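Local coordinates for tRNA (adenine(58)-N(1))-methyltransferase TrmI (Thermus thermophilus, PDB 2PWY), which catalyses S-adenosyl-L-methionine-dependent methylation of N1 of adenosine 58 in tRNA and is required for growth at extreme temperatures, at residues H214-V224 with H245-W255. Numbering follows the deposited sequence.
With SO4 (sulfate ion), chain C.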
ATOM      1  N   HIS A 214     -31.422   9.670  -1.590  1.00 11.32           N
ATOM      2  CA  HIS A 214     -31.454  10.608  -0.467  1.00 11.16           C
ATOM      3  C   HIS A 214     -30.692  11.888  -0.801  1.00 10.62           C
ATOM      4  O   HIS A 214     -29.908  11.897  -1.754  1.00 11.23           O
ATOM      5  CB  HIS A 214     -30.864   9.931   0.776  1.00 10.78           C
ATOM      6  CG  HIS A 214     -31.605   8.699   1.185  1.00 12.42           C
ATOM      7  ND1 HIS A 214     -32.742   8.739   1.962  1.00 14.37           N
ATOM      8  CD2 HIS A 214     -31.391   7.393   0.896  1.00 12.55           C
ATOM      9  CE1 HIS A 214     -33.195   7.511   2.141  1.00 14.54           C
ATOM     10  NE2 HIS A 214     -32.387   6.674   1.514  1.00 15.22           N
ATOM     11  N   PRO A 215     -30.923  12.985  -0.039  1.00 10.59           N
ATOM     12  CA  PRO A 215     -30.179  14.215  -0.306  1.00 10.39           C
ATOM     13  C   PRO A 215     -28.717  14.193   0.180  1.00 10.32           C
ATOM     14  O   PRO A 215     -28.329  14.989   1.038  1.00  9.88           O
ATOM     15  CB  PRO A 215     -31.013  15.296   0.411  1.00 10.49           C
ATOM     16  CG  PRO A 215     -31.650  14.567   1.536  1.00 11.44           C
ATOM     17  CD  PRO A 215     -31.930  13.179   1.025  1.00 10.78           C
ATOM     18  N   PHE A 216     -27.924  13.301  -0.419  1.00  9.97           N
ATOM     19  CA  PHE A 216     -26.502  13.143  -0.124  1.00 10.69           C
ATOM     20  C   PHE A 216     -25.727  13.103  -1.429  1.00 11.03           C
ATOM     21  O   PHE A 216     -26.212  12.549  -2.420  1.00 11.49           O
ATOM     22  CB  PHE A 216     -26.249  11.813   0.596  1.00 10.16           C
ATOM     23  CG  PHE A 216     -26.575  11.821   2.060  1.00 11.25           C
ATOM     24  CD1 PHE A 216     -25.832  12.602   2.949  1.00 10.07           C
ATOM     25  CD2 PHE A 216     -27.587  11.004   2.562  1.00 10.32           C
ATOM     26  CE1 PHE A 216     -26.129  12.593   4.320  1.00 11.22           C
ATOM     27  CE2 PHE A 216     -27.884  10.993   3.926  1.00 10.73           C
ATOM     28  CZ  PHE A 216     -27.152  11.788   4.802  1.00 10.15           C
ATOM     29  N   ARG A 217     -24.530  13.681  -1.417  1.00 11.15           N
ATOM     30  CA  ARG A 217     -23.589  13.610  -2.535  1.00 11.28           C
ATOM     31  C   ARG A 217     -22.376  12.796  -2.102  1.00 10.97           C
ATOM     32  O   ARG A 217     -21.796  13.067  -1.050  1.00 11.06           O
ATOM     33  CB  ARG A 217     -23.165  15.020  -2.952  1.00 12.39           C
ATOM     34  CG  ARG A 217     -22.288  15.106  -4.206  1.00 16.13           C
ATOM     35  CD  ARG A 217     -22.617  16.352  -5.051  1.00 21.41           C
ATOM     36  NE  ARG A 217     -23.220  17.406  -4.241  1.00 27.88           N
ATOM     37  CZ  ARG A 217     -24.442  17.916  -4.414  1.00 28.77           C
ATOM     38  NH1 ARG A 217     -25.233  17.509  -5.407  1.00 30.87           N
ATOM     39  NH2 ARG A 217     -24.865  18.860  -3.591  1.00 29.86           N
ATOM     40  N   LEU A 218     -22.002  11.793  -2.895  1.00 10.41           N
ATOM     41  CA  LEU A 218     -20.810  11.001  -2.587  1.00 10.27           C
ATOM     42  C   LEU A 218     -19.556  11.874  -2.683  1.00 10.66           C
ATOM     43  O   LEU A 218     -19.325  12.550  -3.690  1.00 10.72           O
ATOM     44  CB  LEU A 218     -20.682   9.803  -3.543  1.00  9.97           C
ATOM     45  CG  LEU A 218     -19.473   8.891  -3.293  1.00  9.33           C
ATOM     46  CD1 LEU A 218     -19.511   8.248  -1.912  1.00 10.90           C
ATOM     47  CD2 LEU A 218     -19.370   7.801  -4.384  1.00  9.94           C
ATOM     48  N   GLU A 219     -18.735  11.834  -1.641  1.00 10.90           N
ATOM     49  CA  GLU A 219     -17.543  12.674  -1.597  1.00 11.33           C
ATOM     50  C   GLU A 219     -16.249  11.866  -1.575  1.00 10.83           C
ATOM     51  O   GLU A 219     -15.279  12.224  -2.249  1.00 11.40           O
ATOM     52  CB  GLU A 219     -17.594  13.615  -0.389  1.00 12.50           C
ATOM     53  CG  GLU A 219     -18.747  14.634  -0.431  1.00 17.11           C
ATOM     54  CD  GLU A 219     -18.622  15.667  -1.558  1.00 21.56           C
ATOM     55  OE1 GLU A 219     -17.587  15.693  -2.266  1.00 25.97           O
ATOM     56  OE2 GLU A 219     -19.581  16.454  -1.749  1.00 23.92           O
ATOM     57  N   ARG A 220     -16.225  10.797  -0.786  1.00 10.39           N
ATOM     58  CA  ARG A 220     -15.010   9.980  -0.620  1.00 10.22           C
ATOM     59  C   ARG A 220     -15.341   8.519  -0.423  1.00  9.89           C
ATOM     60  O   ARG A 220     -16.315   8.157   0.242  1.00  9.52           O
ATOM     61  CB  ARG A 220     -14.185  10.394   0.614  1.00 11.08           C
ATOM     62  CG  ARG A 220     -14.017  11.873   0.845  1.00 12.45           C
ATOM     63  CD  ARG A 220     -12.819  12.432   0.071  1.00 15.89           C
ATOM     64  NE  ARG A 220     -11.518  12.153   0.696  1.00 16.17           N
ATOM     65  CZ  ARG A 220     -10.970  12.875   1.678  1.00 17.54           C
ATOM     66  NH1 ARG A 220     -11.608  13.917   2.207  1.00 16.50           N
ATOM     67  NH2 ARG A 220      -9.777  12.546   2.147  1.00 16.86           N
ATOM     68  N   VAL A 221     -14.501   7.681  -1.015  1.00  9.53           N
ATOM     69  CA  VAL A 221     -14.406   6.286  -0.645  1.00  9.51           C
ATOM     70  C   VAL A 221     -12.915   6.034  -0.455  1.00  9.86           C
ATOM     71  O   VAL A 221     -12.126   6.218  -1.381  1.00  9.87           O
ATOM     72  CB  VAL A 221     -14.979   5.346  -1.711  1.00  9.11           C
ATOM     73  CG1 VAL A 221     -14.643   3.866  -1.351  1.00  9.12           C
ATOM     74  CG2 VAL A 221     -16.492   5.545  -1.860  1.00  9.53           C
ATOM     75  N   LEU A 222     -12.513   5.661   0.753  1.00 10.03           N
ATOM     76  CA  LEU A 222     -11.086   5.456   0.975  1.00 10.64           C
ATOM     77  C   LEU A 222     -10.745   4.310   1.904  1.00 10.14           C
ATOM     78  O   LEU A 222     -11.603   3.822   2.652  1.00 10.16           O
ATOM     79  CB  LEU A 222     -10.408   6.754   1.413  1.00 11.60           C
ATOM     80  CG  LEU A 222     -10.825   7.384   2.740  1.00 12.44           C
ATOM     81  CD1 LEU A 222      -9.978   6.792   3.815  1.00 16.96           C
ATOM     82  CD2 LEU A 222     -10.609   8.891   2.699  1.00 16.83           C
ATOM     83  N   GLU A 223      -9.491   3.879   1.806  1.00  9.32           N
ATOM     84  CA  GLU A 223      -8.905   2.900   2.703  1.00  9.87           C
ATOM     85  C   GLU A 223      -7.764   3.565   3.450  1.00  9.54           C
ATOM     86  O   GLU A 223      -6.835   4.119   2.833  1.00  9.52           O
ATOM     87  CB  GLU A 223      -8.301   1.729   1.922  1.00 10.03           C
ATOM     88  CG  GLU A 223      -9.212   1.015   0.979  1.00 12.04           C
ATOM     89  CD  GLU A 223      -8.440   0.032   0.134  1.00 14.39           C
ATOM     90  OE1 GLU A 223      -8.535   0.105  -1.110  1.00 11.90           O
ATOM     91  OE2 GLU A 223      -7.707  -0.795   0.727  1.00 15.91           O
ATOM     92  N   VAL A 224      -7.832   3.499   4.773  1.00  9.65           N
ATOM     93  CA  VAL A 224      -6.772   3.997   5.633  1.00  9.82           C
ATOM     94  C   VAL A 224      -5.778   2.864   5.867  1.00  9.70           C
ATOM     95  O   VAL A 224      -6.166   1.739   6.199  1.00  9.91           O
ATOM     96  CB  VAL A 224      -7.342   4.518   6.990  1.00  9.25           C
ATOM     97  CG1 VAL A 224      -6.234   4.976   7.919  1.00 11.12           C
ATOM     98  CG2 VAL A 224      -8.333   5.666   6.754  1.00 10.13           C
ATOM     99  N   HIS A 245      -6.265  -4.915   6.000  1.00 18.51           N
ATOM    100  CA  HIS A 245      -7.542  -4.261   5.750  1.00 17.14           C
ATOM    101  C   HIS A 245      -8.377  -4.352   7.005  1.00 16.48           C
ATOM    102  O   HIS A 245      -8.296  -5.342   7.736  1.00 16.33           O
ATOM    103  CB  HIS A 245      -8.269  -4.957   4.596  1.00 16.79           C
ATOM    104  CG  HIS A 245      -9.620  -4.387   4.303  1.00 15.16           C
ATOM    105  ND1 HIS A 245      -9.795  -3.157   3.706  1.00 14.86           N
ATOM    106  CD2 HIS A 245     -10.860  -4.880   4.523  1.00 15.41           C
ATOM    107  CE1 HIS A 245     -11.088  -2.916   3.572  1.00 14.39           C
ATOM    108  NE2 HIS A 245     -11.755  -3.946   4.060  1.00 13.41           N
ATOM    109  N   THR A 246      -9.150  -3.306   7.261  1.00 15.24           N
ATOM    110  CA  THR A 246     -10.180  -3.356   8.292  1.00 15.13           C
ATOM    111  C   THR A 246     -11.522  -3.046   7.633  1.00 14.58           C
ATOM    112  O   THR A 246     -12.420  -3.906   7.584  1.00 15.14           O
ATOM    113  CB  THR A 246      -9.870  -2.381   9.452  1.00 14.89           C
ATOM    114  OG1 THR A 246      -9.622  -1.064   8.926  1.00 13.58           O
ATOM    115  CG2 THR A 246      -8.630  -2.859  10.210  1.00 15.94           C
ATOM    116  N   ALA A 247     -11.649  -1.819   7.116  1.00 13.95           N
ATOM    117  CA  ALA A 247     -12.848  -1.384   6.421  1.00 12.88           C
ATOM    118  C   ALA A 247     -12.577  -0.211   5.489  1.00 12.15           C
ATOM    119  O   ALA A 247     -11.555   0.467   5.607  1.00 12.67           O
ATOM    120  CB  ALA A 247     -13.950  -1.003   7.429  1.00 13.50           C
ATOM    121  N   PHE A 248     -13.510   0.003   4.565  1.00 10.05           N
ATOM    122  CA  PHE A 248     -13.562   1.205   3.766  1.00  9.27           C
ATOM    123  C   PHE A 248     -14.306   2.288   4.520  1.00  8.82           C
ATOM    124  O   PHE A 248     -15.212   1.986   5.293  1.00  9.24           O
ATOM    125  CB  PHE A 248     -14.303   0.910   2.463  1.00  8.68           C
ATOM    126  CG  PHE A 248     -13.651  -0.158   1.652  1.00  8.67           C
ATOM    127  CD1 PHE A 248     -12.628   0.170   0.778  1.00  8.94           C
ATOM    128  CD2 PHE A 248     -14.028  -1.492   1.790  1.00  9.67           C
ATOM    129  CE1 PHE A 248     -11.980  -0.819   0.032  1.00  9.46           C
ATOM    130  CE2 PHE A 248     -13.401  -2.491   1.029  1.00 10.56           C
ATOM    131  CZ  PHE A 248     -12.374  -2.153   0.167  1.00 10.55           C
ATOM    132  N   LEU A 249     -13.924   3.539   4.273  1.00  8.41           N
ATOM    133  CA  LEU A 249     -14.669   4.691   4.783  1.00  8.25           C
ATOM    134  C   LEU A 249     -15.373   5.370   3.620  1.00  8.66           C
ATOM    135  O   LEU A 249     -14.759   5.646   2.578  1.00  8.83           O
ATOM    136  CB  LEU A 249     -13.733   5.690   5.483  1.00  7.91           C
ATOM    137  CG  LEU A 249     -12.862   5.172   6.634  1.00 10.10           C
ATOM    138  CD1 LEU A 249     -12.109   6.322   7.277  1.00  9.80           C
ATOM    139  CD2 LEU A 249     -13.711   4.465   7.655  1.00 10.93           C
ATOM    140  N   VAL A 250     -16.661   5.634   3.796  1.00  8.39           N
ATOM    141  CA  VAL A 250     -17.488   6.267   2.771  1.00  8.21           C
ATOM    142  C   VAL A 250     -18.025   7.589   3.336  1.00  8.71           C
ATOM    143  O   VAL A 250     -18.733   7.584   4.353  1.00  9.07           O
ATOM    144  CB  VAL A 250     -18.679   5.362   2.362  1.00  8.34           C
ATOM    145  CG1 VAL A 250     -19.523   6.062   1.307  1.00  9.14           C
ATOM    146  CG2 VAL A 250     -18.189   3.989   1.844  1.00  8.11           C
ATOM    147  N   ALA A 251     -17.673   8.702   2.686  1.00  8.28           N
ATOM    148  CA  ALA A 251     -18.094  10.032   3.130  1.00  8.19           C
ATOM    149  C   ALA A 251     -19.135  10.584   2.162  1.00  8.14           C
ATOM    150  O   ALA A 251     -18.920  10.611   0.946  1.00  9.24           O
ATOM    151  CB  ALA A 251     -16.901  11.001   3.219  1.00  7.74           C
ATOM    152  N   LEU A 252     -20.257  11.025   2.715  1.00  8.21           N
ATOM    153  CA  LEU A 252     -21.319  11.671   1.943  1.00  8.89           C
ATOM    154  C   LEU A 252     -21.490  13.083   2.458  1.00  9.56           C
ATOM    155  O   LEU A 252     -21.393  13.304   3.669  1.00 10.39           O
ATOM    156  CB  LEU A 252     -22.648  10.915   2.139  1.00  9.67           C
ATOM    157  CG  LEU A 252     -22.646   9.394   1.917  1.00  9.55           C
ATOM    158  CD1 LEU A 252     -24.011   8.816   2.316  1.00 12.21           C
ATOM    159  CD2 LEU A 252     -22.340   9.082   0.485  1.00 11.42           C
ATOM    160  N   ARG A 253     -21.760  14.035   1.560  1.00  9.02           N
ATOM    161  CA  ARG A 253     -22.072  15.399   1.993  1.00 10.06           C
ATOM    162  C   ARG A 253     -23.559  15.654   1.841  1.00 10.40           C
ATOM    163  O   ARG A 253     -24.129  15.371   0.778  1.00 10.67           O
ATOM    164  CB  ARG A 253     -21.279  16.431   1.190  1.00 10.50           C
ATOM    165  CG  ARG A 253     -21.332  17.841   1.765  1.00 12.76           C
ATOM    166  CD  ARG A 253     -20.807  18.867   0.771  1.00 15.90           C
ATOM    167  NE  ARG A 253     -19.358  18.852   0.555  1.00 19.59           N
ATOM    168  CZ  ARG A 253     -18.475  19.606   1.209  1.00 19.71           C
ATOM    169  NH1 ARG A 253     -18.856  20.409   2.190  1.00 19.14           N
ATOM    170  NH2 ARG A 253     -17.188  19.522   0.897  1.00 20.20           N
ATOM    171  N   ARG A 254     -24.173  16.186   2.899  1.00 10.28           N
ATOM    172  CA  ARG A 254     -25.597  16.544   2.925  1.00 10.89           C
ATOM    173  C   ARG A 254     -25.870  17.676   1.942  1.00 10.90           C
ATOM    174  O   ARG A 254     -25.164  18.685   1.938  1.00 10.08           O
ATOM    175  CB  ARG A 254     -25.996  16.977   4.347  1.00 10.72           C
ATOM    176  CG  ARG A 254     -27.476  17.391   4.560  1.00 11.88           C
ATOM    177  CD  ARG A 254     -28.418  16.245   4.226  1.00 13.52           C
ATOM    178  NE  ARG A 254     -29.834  16.455   4.582  1.00 14.08           N
ATOM    179  CZ  ARG A 254     -30.708  17.212   3.910  1.00 14.68           C
ATOM    180  NH1 ARG A 254     -30.339  17.941   2.867  1.00 12.27           N
ATOM    181  NH2 ARG A 254     -31.977  17.262   4.303  1.00 14.05           N
ATOM    182  N   TRP A 255     -26.891  17.497   1.112  1.00 11.44           N
ATOM    183  CA  TRP A 255     -27.323  18.528   0.168  1.00 12.06           C
ATOM    184  C   TRP A 255     -27.665  19.835   0.857  1.00 12.89           C
ATOM    185  O   TRP A 255     -28.101  19.836   2.014  1.00 12.80           O
ATOM    186  CB  TRP A 255     -28.565  18.042  -0.571  1.00 11.93           C
ATOM    187  CG  TRP A 255     -28.304  17.103  -1.706  1.00 12.27           C
ATOM    188  CD1 TRP A 255     -27.110  16.513  -2.054  1.00 12.84           C
ATOM    189  CD2 TRP A 255     -29.279  16.610  -2.631  1.00 11.91           C
ATOM    190  NE1 TRP A 255     -27.291  15.697  -3.149  1.00 12.07           N
ATOM    191  CE2 TRP A 255     -28.611  15.738  -3.516  1.00 13.01           C
ATOM    192  CE3 TRP A 255     -30.657  16.818  -2.793  1.00 13.54           C
ATOM    193  CZ2 TRP A 255     -29.276  15.085  -4.563  1.00 13.85           C
ATOM    194  CZ3 TRP A 255     -31.314  16.160  -3.831  1.00 12.92           C
ATOM    195  CH2 TRP A 255     -30.622  15.308  -4.697  1.00 12.97           C
TER
HETATM  196  S   SO4 C 503     -23.948  11.781  -6.333  1.00 17.42           S
HETATM  197  O1  SO4 C 503     -24.339  10.746  -7.278  1.00 20.53           O
HETATM  198  O2  SO4 C 503     -23.042  11.205  -5.358  1.00 18.45           O
HETATM  199  O3  SO4 C 503     -23.276  12.866  -7.018  1.00 19.75           O
HETATM  200  O4  SO4 C 503     -25.111  12.324  -5.653  1.00 21.20           O
HETATM  201  O   HOH W   1      -7.793  -1.372   3.389  1.00 15.82           O
HETATM  202  O   HOH W   2     -10.097   2.629   6.158  1.00 14.75           O
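Arg-217 and Arg-253 exchange two backbone hydrogen bonds, as do Leu-222 and Leu-249, so that strands 216-224 and 248-254 pair antiparallel. Between these pairs lies a classic beta bulge: Ala-251 O accepts from Glu-219 N (2.9 Å) and from Arg-220 N (3.2 Å), which shifts the register by one residue. At Val-224 a water bridges the backbone, accepting from Val-224 N and donating to Ala-247 O.

The bulge turns Glu-219 toward the partner strand. With CG anti to its carbonyl carbon (chi1 -64°) and a bend at chi2, its OE2 reaches the guanidinium edge of Arg-253 in a weak salt bridge (3.3 Å to NE), the carboxylate standing perpendicular to the guanidinium plane.

Flat groups stack at one end, where 215-217 meets 254-255. Pro-215, the centre of an inverse gamma turn, sets CA over the six-membered ring of Trp-255 in a CH-pi contact, 3.8 Å from the centroid, while the Arg-217 guanidinium lies nearly parallel to the indole (12° apart). Pro-215 CG sits centrally over the Arg-254 guanidinium, 3.7 Å from CZ. Replacing Arg-254 by alanine removes the guanidinium, and would probably take away the flat surface that Pro-215 CG rests on and leave Ala-185 O without its donor from NE. Leu-252 CD1 lies over a face of the Phe-216 ring in a CH-pi contact, and Leu-252 CD2 meets Leu-218 CD1 at 3.8 Å. At the other end Glu-223 CG packs against Phe-248 CE1 (3.5 Å); its carboxylate binds Trp-229 of the second subunit and Arg-227 of the third.

The pair belongs to the antiparallel end of the class I methyltransferase sheet, where 248-254 lies between 192-198 and 216-232. Helix 201-211 covers Leu-218, Val-250 and Phe-248; helix 82-91 covers Arg-220, Val-224 and Leu-249. Through residues 222-224 the sheet continues into the second subunit.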